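Local structure of putative cell invasion protein with MAC/Perforin domain (Bacteroides thetaiotaomicron VPI-5482, 3KK7) at residues A[57-62]-A[74-79]; A[180-185]-A[528-533]; A[274-279]-A[311-316]; A[378-383]-A[455-460]; A[441-446]-A[474-479]. The protein is of unestablished function but belongs to the membrane-attack complex/perforin family, whose best-known members insert into membranes and form pores. One frame throughout, in Å; residues are numbered along the deposited sequence.

Contact 1 of 5, residues A[57-62]-A[74-79]; sequences GCSYAV and NAKYPV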
# COMPACT_ATOMS: atom_id res chain seq x y z
N GLY A 57 -4.30 12.41 4.98
CA GLY A 57 -4.29 11.20 5.81
C GLY A 57 -5.24 10.11 5.36
O GLY A 57 -5.45 9.12 6.10
N CYS A 58 -5.84 10.29 4.18
CA CYS A 58 -6.67 9.25 3.57
C CYS A 58 -5.86 8.36 2.67
O CYS A 58 -4.83 8.76 2.14
CB CYS A 58 -7.82 9.82 2.74
SG CYS A 58 -9.05 10.57 3.78
N SER A 59 -6.37 7.16 2.49
CA SER A 59 -5.78 6.24 1.54
C SER A 59 -6.03 6.77 0.12
O SER A 59 -6.98 7.54 -0.14
CB SER A 59 -6.39 4.87 1.71
OG SER A 59 -7.78 4.95 1.45
N TYR A 60 -5.17 6.34 -0.78
CA TYR A 60 -5.19 6.74 -2.15
C TYR A 60 -5.08 5.50 -3.04
O TYR A 60 -4.22 4.64 -2.80
CB TYR A 60 -4.05 7.72 -2.41
CG TYR A 60 -4.04 8.22 -3.83
CD1 TYR A 60 -3.37 7.52 -4.83
CD2 TYR A 60 -4.75 9.35 -4.18
CE1 TYR A 60 -3.39 7.97 -6.16
CE2 TYR A 60 -4.77 9.80 -5.49
CZ TYR A 60 -4.10 9.11 -6.47
OH TYR A 60 -4.16 9.58 -7.75
N ALA A 61 -5.94 5.41 -4.06
CA ALA A 61 -6.03 4.22 -4.93
C ALA A 61 -5.33 4.37 -6.26
O ALA A 61 -5.69 5.23 -7.07
CB ALA A 61 -7.49 3.87 -5.17
N VAL A 62 -4.33 3.54 -6.50
CA VAL A 62 -3.58 3.60 -7.75
C VAL A 62 -4.19 2.60 -8.73
O VAL A 62 -4.82 2.99 -9.70
CB VAL A 62 -2.05 3.32 -7.55
CG1 VAL A 62 -1.30 3.26 -8.90
CG2 VAL A 62 -1.40 4.38 -6.63
N ASN A 74 -9.71 9.33 -6.34
CA ASN A 74 -8.90 8.21 -5.88
C ASN A 74 -8.64 8.24 -4.37
O ASN A 74 -8.03 7.30 -3.84
CB ASN A 74 -7.56 8.19 -6.62
CG ASN A 74 -7.71 8.04 -8.13
OD1 ASN A 74 -8.68 7.46 -8.62
ND2 ASN A 74 -6.75 8.58 -8.87
N ALA A 75 -9.05 9.32 -3.71
CA ALA A 75 -9.00 9.37 -2.24
C ALA A 75 -10.10 8.45 -1.73
O ALA A 75 -11.24 8.60 -2.13
CB ALA A 75 -9.23 10.79 -1.76
N LYS A 76 -9.77 7.50 -0.87
CA LYS A 76 -10.78 6.52 -0.47
C LYS A 76 -11.28 6.67 0.96
O LYS A 76 -12.34 7.24 1.17
CB LYS A 76 -10.28 5.10 -0.75
CG LYS A 76 -10.11 4.75 -2.24
CD LYS A 76 -11.44 4.64 -3.04
CE LYS A 76 -11.15 4.50 -4.53
NZ LYS A 76 -12.16 5.20 -5.38
N TYR A 77 -10.55 6.16 1.95
CA TYR A 77 -10.98 6.23 3.34
C TYR A 77 -9.89 6.73 4.27
O TYR A 77 -8.68 6.68 3.95
CB TYR A 77 -11.42 4.87 3.85
CG TYR A 77 -12.46 4.19 3.00
CD1 TYR A 77 -13.81 4.53 3.10
CD2 TYR A 77 -12.09 3.17 2.11
CE1 TYR A 77 -14.75 3.89 2.33
CE2 TYR A 77 -13.02 2.54 1.32
CZ TYR A 77 -14.34 2.89 1.43
OH TYR A 77 -15.26 2.25 0.63
N PRO A 78 -10.30 7.21 5.43
CA PRO A 78 -9.27 7.76 6.32
C PRO A 78 -8.39 6.67 6.89
O PRO A 78 -8.91 5.64 7.31
CB PRO A 78 -10.06 8.44 7.45
CG PRO A 78 -11.50 8.32 7.13
CD PRO A 78 -11.67 7.61 5.80
N VAL A 79 -7.08 6.91 6.90
CA VAL A 79 -6.14 6.07 7.62
C VAL A 79 -5.75 6.78 8.93
O VAL A 79 -5.82 6.19 10.03
CB VAL A 79 -4.92 5.78 6.77
CG1 VAL A 79 -3.87 5.11 7.58
CG2 VAL A 79 -5.34 4.94 5.58
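Two groups grip Ser59 OG: it accepts from Tyr77 N at 3.1 Å along a nearly straight path (172° at the hydrogen), and it is also hydrogen-bonded to the backbone oxygen of Tyr208. The hydroxyl reaches Tyr77 because OG sits between the backbone N and the carbonyl carbon (chi1 62°), which turns it toward Tyr77 N. The backbone of Ser59 serves the same partner, its N giving a bond to Tyr77 O at 2.8 Å, while Ser59 O accepts from Lys76 N. Tyr60 and Asn74 form the other focus. Asn74 CB lies over one face of the tyrosine ring, 3.8 Å from its centroid, and the amide stands almost upright to that ring, the planes 87° apart. From there ND2 donates to Tyr60 OH at 3.0 Å, in the plane of the amide; the same OH is bonded to Gly70 N, and Asn74 OD1 receives Thr66 N. Ring and amide are thus tied to the loop that joins the two segments. Cys58 pairs with Pro78 and Tyr60 with Ala75, both as non-hydrogen-bonded pairs, and the extra residue between them marks an antiparallel strand pair interrupted by a beta bulge, in which strand 58-60 also pairs antiparallel with strand 211-218 of the large curled MACPF sheet.

Contact 2 of 5, residues A[180-185]-A[528-533]; sequences LRKIAA and TMTTLY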
# COMPACT_ATOMS: atom_id res chain seq x y z
N LEU A 180 5.32 9.96 12.45
CA LEU A 180 4.60 8.85 11.86
C LEU A 180 4.41 7.74 12.88
O LEU A 180 3.34 7.13 12.97
CB LEU A 180 5.29 8.33 10.60
CG LEU A 180 5.28 9.26 9.37
CD1 LEU A 180 5.88 8.55 8.19
CD2 LEU A 180 3.90 9.77 9.02
N ARG A 181 5.40 7.52 13.71
CA ARG A 181 5.22 6.46 14.69
C ARG A 181 4.16 6.82 15.73
O ARG A 181 3.35 5.97 16.10
CB ARG A 181 6.55 6.03 15.30
CG ARG A 181 7.19 4.90 14.46
CD ARG A 181 8.40 4.29 15.17
NE ARG A 181 9.45 5.30 15.28
CZ ARG A 181 10.37 5.54 14.36
NH1 ARG A 181 10.43 4.83 13.23
NH2 ARG A 181 11.26 6.51 14.57
N LYS A 182 4.15 8.07 16.18
CA LYS A 182 3.13 8.52 17.11
C LYS A 182 1.76 8.30 16.52
O LYS A 182 0.85 7.84 17.24
CB LYS A 182 3.26 10.02 17.41
CG LYS A 182 4.08 10.35 18.60
CD LYS A 182 3.47 11.47 19.39
CE LYS A 182 4.20 11.60 20.67
NZ LYS A 182 4.10 10.39 21.56
N ILE A 183 1.61 8.62 15.22
CA ILE A 183 0.32 8.47 14.53
C ILE A 183 -0.09 7.00 14.51
O ILE A 183 -1.23 6.66 14.82
CB ILE A 183 0.36 9.05 13.14
CG1 ILE A 183 0.47 10.56 13.21
CG2 ILE A 183 -0.90 8.70 12.34
CD1 ILE A 183 0.59 11.25 11.82
N ALA A 184 0.88 6.14 14.18
CA ALA A 184 0.66 4.68 14.11
C ALA A 184 0.15 4.12 15.44
O ALA A 184 -0.87 3.40 15.48
CB ALA A 184 1.94 3.95 13.66
N ALA A 185 0.85 4.49 16.51
CA ALA A 185 0.54 4.09 17.89
C ALA A 185 -0.85 4.47 18.41
O ALA A 185 -1.50 3.66 19.10
CB ALA A 185 1.62 4.71 18.85
N THR A 528 4.47 2.67 28.00
CA THR A 528 4.03 3.72 27.08
C THR A 528 4.24 3.22 25.66
O THR A 528 5.10 2.36 25.40
CB THR A 528 4.82 5.02 27.27
OG1 THR A 528 6.19 4.79 26.92
CG2 THR A 528 4.70 5.54 28.70
N MSE A 529 3.45 3.77 24.73
CA MSE A 529 3.55 3.35 23.36
C MSE A 529 4.95 3.61 22.82
O MSE A 529 5.50 2.78 22.08
CB MSE A 529 2.51 4.04 22.48
CG MSE A 529 1.08 3.54 22.69
SE MSE A 529 0.85 1.60 22.53
CE MSE A 529 1.08 1.40 20.61
N THR A 530 5.54 4.73 23.21
CA THR A 530 6.82 5.13 22.62
C THR A 530 7.87 4.12 23.06
O THR A 530 8.68 3.71 22.25
CB THR A 530 7.22 6.61 22.92
OG1 THR A 530 7.61 6.74 24.28
CG2 THR A 530 6.08 7.60 22.67
N THR A 531 7.81 3.69 24.32
CA THR A 531 8.71 2.64 24.83
C THR A 531 8.51 1.35 24.03
O THR A 531 9.47 0.71 23.60
CB THR A 531 8.50 2.37 26.35
OG1 THR A 531 9.03 3.47 27.09
CG2 THR A 531 9.18 1.05 26.81
N LEU A 532 7.26 1.00 23.80
CA LEU A 532 6.98 -0.23 23.07
C LEU A 532 7.63 -0.21 21.69
O LEU A 532 8.44 -1.07 21.35
CB LEU A 532 5.48 -0.44 22.95
CG LEU A 532 5.04 -1.88 22.70
CD1 LEU A 532 5.55 -2.78 23.87
CD2 LEU A 532 3.50 -1.93 22.54
N TYR A 533 7.33 0.80 20.88
CA TYR A 533 7.85 0.78 19.52
C TYR A 533 9.31 1.19 19.41
O TYR A 533 9.94 0.96 18.38
CB TYR A 533 6.96 1.59 18.55
CG TYR A 533 6.72 3.06 18.85
CD1 TYR A 533 7.76 3.99 18.81
CD2 TYR A 533 5.43 3.55 19.07
CE1 TYR A 533 7.54 5.36 19.01
CE2 TYR A 533 5.20 4.91 19.30
CZ TYR A 533 6.26 5.81 19.27
OH TYR A 533 6.05 7.15 19.51
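Tyr533 lays its ring against the helix of Arg181 and Ala185, touching each in a different way. Arg181 CB stands over one face, 4.1 Å from the centroid and displaced toward the rim, a CH-pi contact. Farther along the same side chain, Arg181 CD comes to 3.7 Å from Tyr533 CD1. The guanidinium does not stack, since its plane is inclined 53° to the ring. Ala185 CB meets the ring at its edge instead, 3.6 Å from Tyr533 CE2. That methyl is shared, for Met529, present as selenomethionine, brings its CE to 3.8 Å from Ala185 CB. Lys182 adds a looser fringe: its CG passes near the tyrosine hydroxyl, and its NZ lies 3.6 Å from Thr530 CG2, the two side chains running alongside each other.

What positions the ring comes next. A chi1 of 59° folds Tyr533 back over its own helix, where Thr530 CA backs the face opposite Arg181. That helix starts at an N-cap, Thr528, whose OG1 accepts from Thr531 N. Behind Met529 lie Phe482 and Tyr491, on strands 480-484 and 489-494 of the C-terminal sheet, and Leu351 from a loop. The helical segments 180-185 and 529-533 cross at 109°, their axes 10.3 Å apart at closest, so they meet over a small patch.

No hydrogen bond or salt bridge spans the segments: the junction between the MACPF region and the C-terminal D3 region rests here on van der Waals and CH-pi contact, with the charged ends of Arg181 and Lys182 at its margin.

Contact 3 of 5, residues A[274-279]-A[311-316]; sequences IGTKRE and YDITNY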
# COMPACT_ATOMS: atom_id res chain seq x y z
N ILE A 274 -10.84 23.23 -25.33
CA ILE A 274 -10.09 22.10 -25.88
C ILE A 274 -10.73 21.73 -27.21
O ILE A 274 -11.94 21.91 -27.38
CB ILE A 274 -10.09 20.92 -24.90
CG1 ILE A 274 -9.17 19.82 -25.37
CG2 ILE A 274 -11.50 20.38 -24.73
CD1 ILE A 274 -9.01 18.72 -24.31
N GLY A 275 -9.92 21.24 -28.15
CA GLY A 275 -10.36 20.93 -29.51
C GLY A 275 -9.66 21.85 -30.49
O GLY A 275 -9.29 22.96 -30.14
N THR A 276 -9.45 21.39 -31.72
CA THR A 276 -8.87 22.24 -32.76
C THR A 276 -9.98 22.69 -33.70
O THR A 276 -11.09 22.14 -33.69
CB THR A 276 -7.82 21.46 -33.56
OG1 THR A 276 -8.42 20.26 -34.07
CG2 THR A 276 -6.67 21.06 -32.71
N LYS A 277 -9.71 23.71 -34.50
CA LYS A 277 -10.56 24.02 -35.65
C LYS A 277 -9.64 24.48 -36.74
O LYS A 277 -8.42 24.60 -36.54
CB LYS A 277 -11.60 25.10 -35.33
N ARG A 278 -10.22 24.70 -37.91
CA ARG A 278 -9.55 25.34 -39.04
C ARG A 278 -8.01 25.05 -39.14
O ARG A 278 -7.62 23.89 -39.32
CB ARG A 278 -9.87 26.86 -39.02
N GLU A 279 -7.17 26.09 -39.01
CA GLU A 279 -5.72 25.98 -39.28
C GLU A 279 -5.07 24.92 -38.42
O GLU A 279 -4.33 24.06 -38.93
CB GLU A 279 -5.03 27.33 -39.07
N TYR A 311 -14.15 11.93 -28.28
CA TYR A 311 -14.48 12.82 -29.37
C TYR A 311 -13.28 12.97 -30.27
O TYR A 311 -12.13 12.96 -29.80
CB TYR A 311 -14.88 14.22 -28.81
CG TYR A 311 -16.10 14.19 -27.92
CD1 TYR A 311 -17.32 13.72 -28.40
CD2 TYR A 311 -16.04 14.62 -26.59
CE1 TYR A 311 -18.45 13.68 -27.58
CE2 TYR A 311 -17.17 14.60 -25.76
CZ TYR A 311 -18.37 14.12 -26.27
OH TYR A 311 -19.51 14.07 -25.49
N ASP A 312 -13.54 13.11 -31.57
CA ASP A 312 -12.50 13.43 -32.53
C ASP A 312 -12.10 14.91 -32.33
O ASP A 312 -12.95 15.82 -32.40
CB ASP A 312 -12.96 13.18 -33.97
CG ASP A 312 -11.92 13.57 -35.00
OD1 ASP A 312 -11.54 14.76 -35.03
OD2 ASP A 312 -11.49 12.69 -35.80
N ILE A 313 -10.80 15.12 -32.11
CA ILE A 313 -10.24 16.43 -31.76
C ILE A 313 -10.57 17.53 -32.77
O ILE A 313 -10.74 18.70 -32.38
CB ILE A 313 -8.70 16.33 -31.54
CG1 ILE A 313 -8.16 17.51 -30.73
CG2 ILE A 313 -7.97 16.18 -32.87
CD1 ILE A 313 -8.62 17.54 -29.30
N THR A 314 -10.67 17.17 -34.04
CA THR A 314 -10.97 18.13 -35.09
C THR A 314 -12.48 18.35 -35.31
O THR A 314 -12.86 19.25 -36.03
CB THR A 314 -10.41 17.66 -36.41
OG1 THR A 314 -11.16 16.53 -36.87
CG2 THR A 314 -8.95 17.26 -36.28
N ASN A 315 -13.32 17.50 -34.72
CA ASN A 315 -14.76 17.57 -34.94
C ASN A 315 -15.49 18.23 -33.80
O ASN A 315 -16.48 18.93 -34.02
CB ASN A 315 -15.33 16.17 -35.16
CG ASN A 315 -16.78 16.20 -35.66
OD1 ASN A 315 -17.12 16.86 -36.68
ND2 ASN A 315 -17.64 15.43 -34.98
N TYR A 316 -15.04 18.02 -32.56
CA TYR A 316 -15.79 18.53 -31.44
C TYR A 316 -14.92 19.27 -30.44
O TYR A 316 -13.93 18.73 -29.93
CB TYR A 316 -16.58 17.41 -30.79
CG TYR A 316 -17.54 17.90 -29.74
CD1 TYR A 316 -18.66 18.68 -30.09
CD2 TYR A 316 -17.34 17.60 -28.39
CE1 TYR A 316 -19.56 19.14 -29.13
CE2 TYR A 316 -18.22 18.07 -27.42
CZ TYR A 316 -19.33 18.84 -27.79
OH TYR A 316 -20.19 19.30 -26.83
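Thr276 reaches across to the turn at Ile313 with both its backbone and its side chain. Its N donates to Ile313 O at 3.1 Å, fairly straight (164° at the hydrogen). The hydroxyl follows the same course: a chi1 of 55° tucks OG1 in beside its own backbone and places it 3.3 Å from Ile313 O and 3.5 Å from Thr314 CA. Ser281 OG, of the helix that follows, is its other hydrogen-bonding partner.

Ile313 sends its CG1 branch away from its own backbone N (chi1 -160°), then bends at chi2, so that CD1 swings back to lie 3.8 Å from Gly275 CA. Ile313 also touches Ile284, Tyr293 and Phe226. Gly275 adopts a backbone conformation with positive phi and passes its CA close to both Ile313 O and that CD1 methyl. Thr314 approaches with its aliphatic part, CG2 lying 3.8 Å from Thr276 OG1.

The conformation of Thr314 is fixed from the other direction. Asp312 OD1 accepts from Thr314 N at 2.7 Å, an Asx turn, and is bonded as well to Thr314 OG1 at 2.6 Å, on the syn side but out of the carboxylate plane. Meanwhile Asp312 O receives both Asn315 N and Tyr316 N. In the same turn, Tyr316 CD2 lies over the centre of the Tyr311 ring.

One firm backbone bond therefore carries the crossing, while the carboxylate of Asp312, gripped twice, organises the turn that presents Ile313 O; such donors would be expected to favour its charged form.

Contact 4 of 5, residues A[378-383]-A[455-460]; sequences EIIKMY and PNKTIN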
# COMPACT_ATOMS: atom_id res chain seq x y z
N GLU A 378 4.70 -25.04 13.40
CA GLU A 378 5.40 -26.13 12.74
C GLU A 378 6.80 -26.22 13.35
O GLU A 378 7.52 -25.22 13.42
CB GLU A 378 5.44 -25.95 11.21
CG GLU A 378 6.10 -24.65 10.71
CD GLU A 378 6.01 -24.46 9.20
OE1 GLU A 378 5.99 -25.49 8.49
OE2 GLU A 378 5.98 -23.29 8.73
N ILE A 379 7.17 -27.41 13.86
CA ILE A 379 8.51 -27.64 14.41
C ILE A 379 9.35 -28.19 13.27
O ILE A 379 9.15 -29.32 12.82
CB ILE A 379 8.51 -28.64 15.60
CG1 ILE A 379 7.55 -28.17 16.71
CG2 ILE A 379 9.93 -28.82 16.14
CD1 ILE A 379 6.94 -29.28 17.53
N ILE A 380 10.27 -27.37 12.77
CA ILE A 380 11.04 -27.74 11.61
C ILE A 380 12.50 -27.39 11.83
O ILE A 380 12.91 -27.13 12.95
CB ILE A 380 10.46 -27.07 10.34
CG1 ILE A 380 10.46 -25.54 10.48
CG2 ILE A 380 9.05 -27.58 10.08
CD1 ILE A 380 10.39 -24.79 9.15
N LYS A 381 13.28 -27.40 10.76
CA LYS A 381 14.71 -27.20 10.83
C LYS A 381 15.09 -25.82 10.32
O LYS A 381 14.58 -25.39 9.30
CB LYS A 381 15.42 -28.29 10.02
CG LYS A 381 15.32 -29.65 10.67
CD LYS A 381 16.02 -30.74 9.85
CE LYS A 381 16.04 -32.06 10.61
NZ LYS A 381 16.04 -33.26 9.73
N MSE A 382 15.98 -25.15 11.06
CA MSE A 382 16.51 -23.83 10.69
C MSE A 382 18.00 -23.94 10.43
O MSE A 382 18.75 -24.47 11.24
CB MSE A 382 16.26 -22.81 11.81
CG MSE A 382 16.65 -21.38 11.49
SE MSE A 382 16.61 -20.34 13.15
CE MSE A 382 18.19 -19.18 12.90
N TYR A 383 18.41 -23.45 9.26
CA TYR A 383 19.79 -23.51 8.83
C TYR A 383 20.64 -22.65 9.74
O TYR A 383 20.23 -21.53 10.08
CB TYR A 383 19.91 -23.02 7.39
CG TYR A 383 21.31 -23.07 6.86
CD1 TYR A 383 21.93 -24.29 6.61
CD2 TYR A 383 22.04 -21.91 6.63
CE1 TYR A 383 23.24 -24.35 6.13
CE2 TYR A 383 23.34 -21.96 6.15
CZ TYR A 383 23.93 -23.19 5.90
OH TYR A 383 25.21 -23.27 5.41
N PRO A 455 10.72 -33.18 9.68
CA PRO A 455 12.18 -33.19 9.61
C PRO A 455 12.76 -32.76 8.26
O PRO A 455 13.91 -32.37 8.21
CB PRO A 455 12.54 -34.64 9.92
CG PRO A 455 11.36 -35.44 9.50
CD PRO A 455 10.15 -34.55 9.62
N ASN A 456 11.97 -32.81 7.19
CA ASN A 456 12.48 -32.42 5.88
C ASN A 456 12.14 -30.97 5.45
O ASN A 456 12.53 -30.54 4.36
CB ASN A 456 12.01 -33.43 4.82
CG ASN A 456 12.55 -34.84 5.07
OD1 ASN A 456 13.64 -35.01 5.64
ND2 ASN A 456 11.80 -35.85 4.65
N LYS A 457 11.45 -30.21 6.30
CA LYS A 457 11.16 -28.81 5.98
C LYS A 457 12.25 -27.92 6.57
O LYS A 457 12.51 -27.97 7.77
CB LYS A 457 9.79 -28.38 6.51
CG LYS A 457 9.06 -27.41 5.56
CD LYS A 457 7.95 -26.59 6.26
CE LYS A 457 6.99 -25.89 5.23
NZ LYS A 457 6.02 -24.87 5.80
N THR A 458 12.89 -27.12 5.73
CA THR A 458 13.86 -26.14 6.22
C THR A 458 13.29 -24.73 6.13
O THR A 458 12.42 -24.43 5.31
CB THR A 458 15.19 -26.22 5.43
OG1 THR A 458 14.93 -26.00 4.04
CG2 THR A 458 15.86 -27.58 5.61
N ILE A 459 13.76 -23.85 7.00
CA ILE A 459 13.46 -22.43 6.88
C ILE A 459 14.77 -21.70 7.13
O ILE A 459 15.45 -21.97 8.12
CB ILE A 459 12.32 -21.99 7.82
CG1 ILE A 459 11.86 -20.57 7.47
CG2 ILE A 459 12.72 -22.12 9.28
CD1 ILE A 459 10.56 -20.14 8.15
N ASN A 460 15.14 -20.83 6.20
CA ASN A 460 16.43 -20.13 6.26
C ASN A 460 16.32 -18.58 6.37
O ASN A 460 16.31 -17.87 5.36
CB ASN A 460 17.27 -20.54 5.06
CG ASN A 460 18.67 -19.99 5.12
OD1 ASN A 460 19.24 -19.80 6.20
ND2 ASN A 460 19.25 -19.73 3.94
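Glu378 and Lys457 meet at about a right angle, their extended chains converging so that Lys457 NZ reaches Glu378 OE1 at 2.8 Å on its syn lone pair, the side facing the other oxygen. Glu378 OE2 is engaged by Lys407 and Asn401. Lys381 extends on a different course, to the chain corner before the second strand, and donates from NZ to Pro455 O at 2.8 Å, tilted from the carbonyl plane. Among the apolar groups, Ile380 and Ile459 also cross at roughly a right angle, with CD1 of the former 3.5 Å from CG2 of the latter, while Ile380 CG2 rests on Lys457 CB. Tyr383 and Asn460 instead run side by side in the same direction; ring and amide planes are 83° apart, and Asn460 OD1 lies 3.5 Å from Tyr383 CB. The backbones pair as parallel strands, Lys381 with Thr458 and Met382 with Ile459, Lys381 giving its N to Lys457 O at 3.1 Å and taking Ile459 N on its own O at 2.9 Å; the bond from Tyr383 N to Ile459 O is weak. Two lysines converging on one carboxylate probably keep Glu378 ionised, and its charge would be expected to offset the close approach of Lys457 and Lys407 on this D2 sheet.

Contact 5 of 5, residues A[441-446]-A[474-479]; sequences DEKSKY and VDEKGM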
# COMPACT_ATOMS: atom_id res chain seq x y z
N ASP A 441 5.35 -30.52 23.84
CA ASP A 441 4.90 -30.63 25.24
C ASP A 441 4.92 -29.25 25.89
O ASP A 441 3.99 -28.90 26.62
CB ASP A 441 5.77 -31.59 26.07
CG ASP A 441 5.58 -33.06 25.67
OD1 ASP A 441 4.69 -33.39 24.85
OD2 ASP A 441 6.34 -33.91 26.19
N GLU A 442 5.97 -28.47 25.63
CA GLU A 442 6.05 -27.11 26.17
C GLU A 442 5.03 -26.16 25.57
O GLU A 442 4.16 -25.65 26.27
CB GLU A 442 7.47 -26.51 26.04
CG GLU A 442 8.27 -26.56 27.37
CD GLU A 442 7.60 -25.75 28.49
OE1 GLU A 442 7.19 -24.57 28.25
OE2 GLU A 442 7.47 -26.30 29.61
N LYS A 443 5.13 -25.92 24.26
CA LYS A 443 4.24 -24.94 23.62
C LYS A 443 2.76 -25.30 23.81
O LYS A 443 1.91 -24.42 23.96
CB LYS A 443 4.59 -24.76 22.13
CG LYS A 443 6.00 -24.18 21.83
CD LYS A 443 6.41 -23.06 22.79
CE LYS A 443 7.63 -22.29 22.30
NZ LYS A 443 8.35 -21.66 23.41
N SER A 444 2.47 -26.59 23.84
CA SER A 444 1.12 -27.11 24.11
C SER A 444 0.49 -26.53 25.39
O SER A 444 -0.73 -26.47 25.51
CB SER A 444 1.19 -28.64 24.22
OG SER A 444 -0.08 -29.23 24.17
N LYS A 445 1.31 -26.12 26.35
CA LYS A 445 0.82 -25.51 27.60
C LYS A 445 0.16 -24.15 27.36
O LYS A 445 -0.64 -23.70 28.17
CB LYS A 445 1.96 -25.31 28.61
CG LYS A 445 2.64 -26.57 29.18
CD LYS A 445 4.04 -26.19 29.76
CE LYS A 445 4.41 -26.90 31.08
NZ LYS A 445 4.78 -28.32 30.89
N TYR A 446 0.51 -23.50 26.25
CA TYR A 446 0.07 -22.14 25.95
C TYR A 446 -0.81 -22.04 24.69
O TYR A 446 -1.67 -21.16 24.61
CB TYR A 446 1.31 -21.22 25.84
CG TYR A 446 2.28 -21.42 26.97
CD1 TYR A 446 2.08 -20.81 28.21
CD2 TYR A 446 3.39 -22.25 26.82
CE1 TYR A 446 2.98 -21.02 29.28
CE2 TYR A 446 4.29 -22.47 27.89
CZ TYR A 446 4.08 -21.85 29.11
OH TYR A 446 4.96 -22.06 30.16
N VAL A 474 12.20 -16.74 22.73
CA VAL A 474 10.77 -16.66 22.97
C VAL A 474 10.48 -17.51 24.17
O VAL A 474 10.97 -18.63 24.27
CB VAL A 474 9.93 -17.12 21.78
CG1 VAL A 474 8.52 -17.45 22.25
CG2 VAL A 474 9.91 -16.05 20.70
N ASP A 475 9.71 -16.95 25.10
CA ASP A 475 9.38 -17.61 26.35
C ASP A 475 8.01 -17.13 26.80
O ASP A 475 7.84 -16.03 27.34
CB ASP A 475 10.47 -17.35 27.41
CG ASP A 475 10.15 -17.96 28.80
OD1 ASP A 475 8.98 -18.23 29.13
OD2 ASP A 475 11.12 -18.14 29.57
N GLU A 476 7.03 -18.00 26.58
CA GLU A 476 5.65 -17.71 26.92
C GLU A 476 5.45 -17.35 28.40
O GLU A 476 4.46 -16.70 28.72
CB GLU A 476 4.77 -18.90 26.53
CG GLU A 476 4.56 -19.07 25.02
CD GLU A 476 5.77 -19.61 24.26
OE1 GLU A 476 6.56 -20.33 24.88
OE2 GLU A 476 5.93 -19.31 23.05
N LYS A 477 6.38 -17.74 29.28
CA LYS A 477 6.25 -17.48 30.72
C LYS A 477 6.59 -16.06 31.12
O LYS A 477 6.18 -15.61 32.20
CB LYS A 477 7.12 -18.42 31.57
CG LYS A 477 7.01 -19.90 31.27
CD LYS A 477 7.58 -20.74 32.42
CE LYS A 477 8.16 -22.08 31.95
NZ LYS A 477 9.52 -21.90 31.33
N GLY A 478 7.34 -15.34 30.29
CA GLY A 478 7.91 -14.05 30.69
C GLY A 478 7.17 -12.80 30.24
O GLY A 478 7.81 -11.81 29.90
N MSE A 479 5.84 -12.80 30.30
CA MSE A 479 5.10 -11.76 29.62
C MSE A 479 4.10 -10.97 30.41
O MSE A 479 3.54 -11.43 31.39
CB MSE A 479 4.42 -12.37 28.43
CG MSE A 479 5.43 -13.10 27.64
SE MSE A 479 4.99 -13.23 25.86
CE MSE A 479 5.06 -11.40 25.21
O HOH W 1 10.50 -20.74 22.22
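Glu476 works with both halves of its side chain: its CB sits almost exactly over the centre of the Tyr446 ring, 3.5 Å from the centroid and only 9° off the normal, while its carboxylate holds Lys443. The bend at chi2 (74°) carries the carboxylate out past the rim of the ring, toward Lys443, which crosses it at about a right angle and brings NZ to Glu476 OE1 at 2.7 Å on the syn lone pair. That ammonium also donates to a water at 2.6 Å, which passes a bond on to Val474 O at 3.0 Å, so the lysine reaches the incoming chain twice. The ring is sandwiched: Lys445 CB lies against the face opposite Glu476, Glu442 OE1 is at the edge in plane, and Trp518 meets it edge-to-face. At the phenol end, Lys477 CG comes to 3.2 Å from Tyr446 OH. Glu476 and Lys477 are the central residues of a type I turn from Asp475 to Gly478, in which Asp475 OD1 accepts from Lys477 N at 2.7 Å. The arrangement is an Asx turn within a beta turn, clasped by salt bridge and CH-pi contact to the last part of helix 429-443 and the residues just after it; the turn itself lies in the loop between strands 468-472 and 480-484.

Along the chain, contacts 1 and 3 come within the MACPF region and both reach its large curled antiparallel sheet, yet their centres are 36 Å apart. Contacts 4 and 5 belong together in the D2 region, with centres 20 Å apart and segments that alternate in sequence: strand 376-386, helix 429-443, strand 457-459, then the loop before strand 480-484. Contact 2 joins helix 177-186 of the MACPF region to helix 529-535 near the C terminus, so the sequence between its segments includes contacts 3, 4 and 5. Contacts 3 and 5, with centres 74 Å apart, lie on opposite sides of the chain's centre. The elongated molecule is thus knit locally within its regions, and at contact 2 the C-terminal region meets the MACPF part.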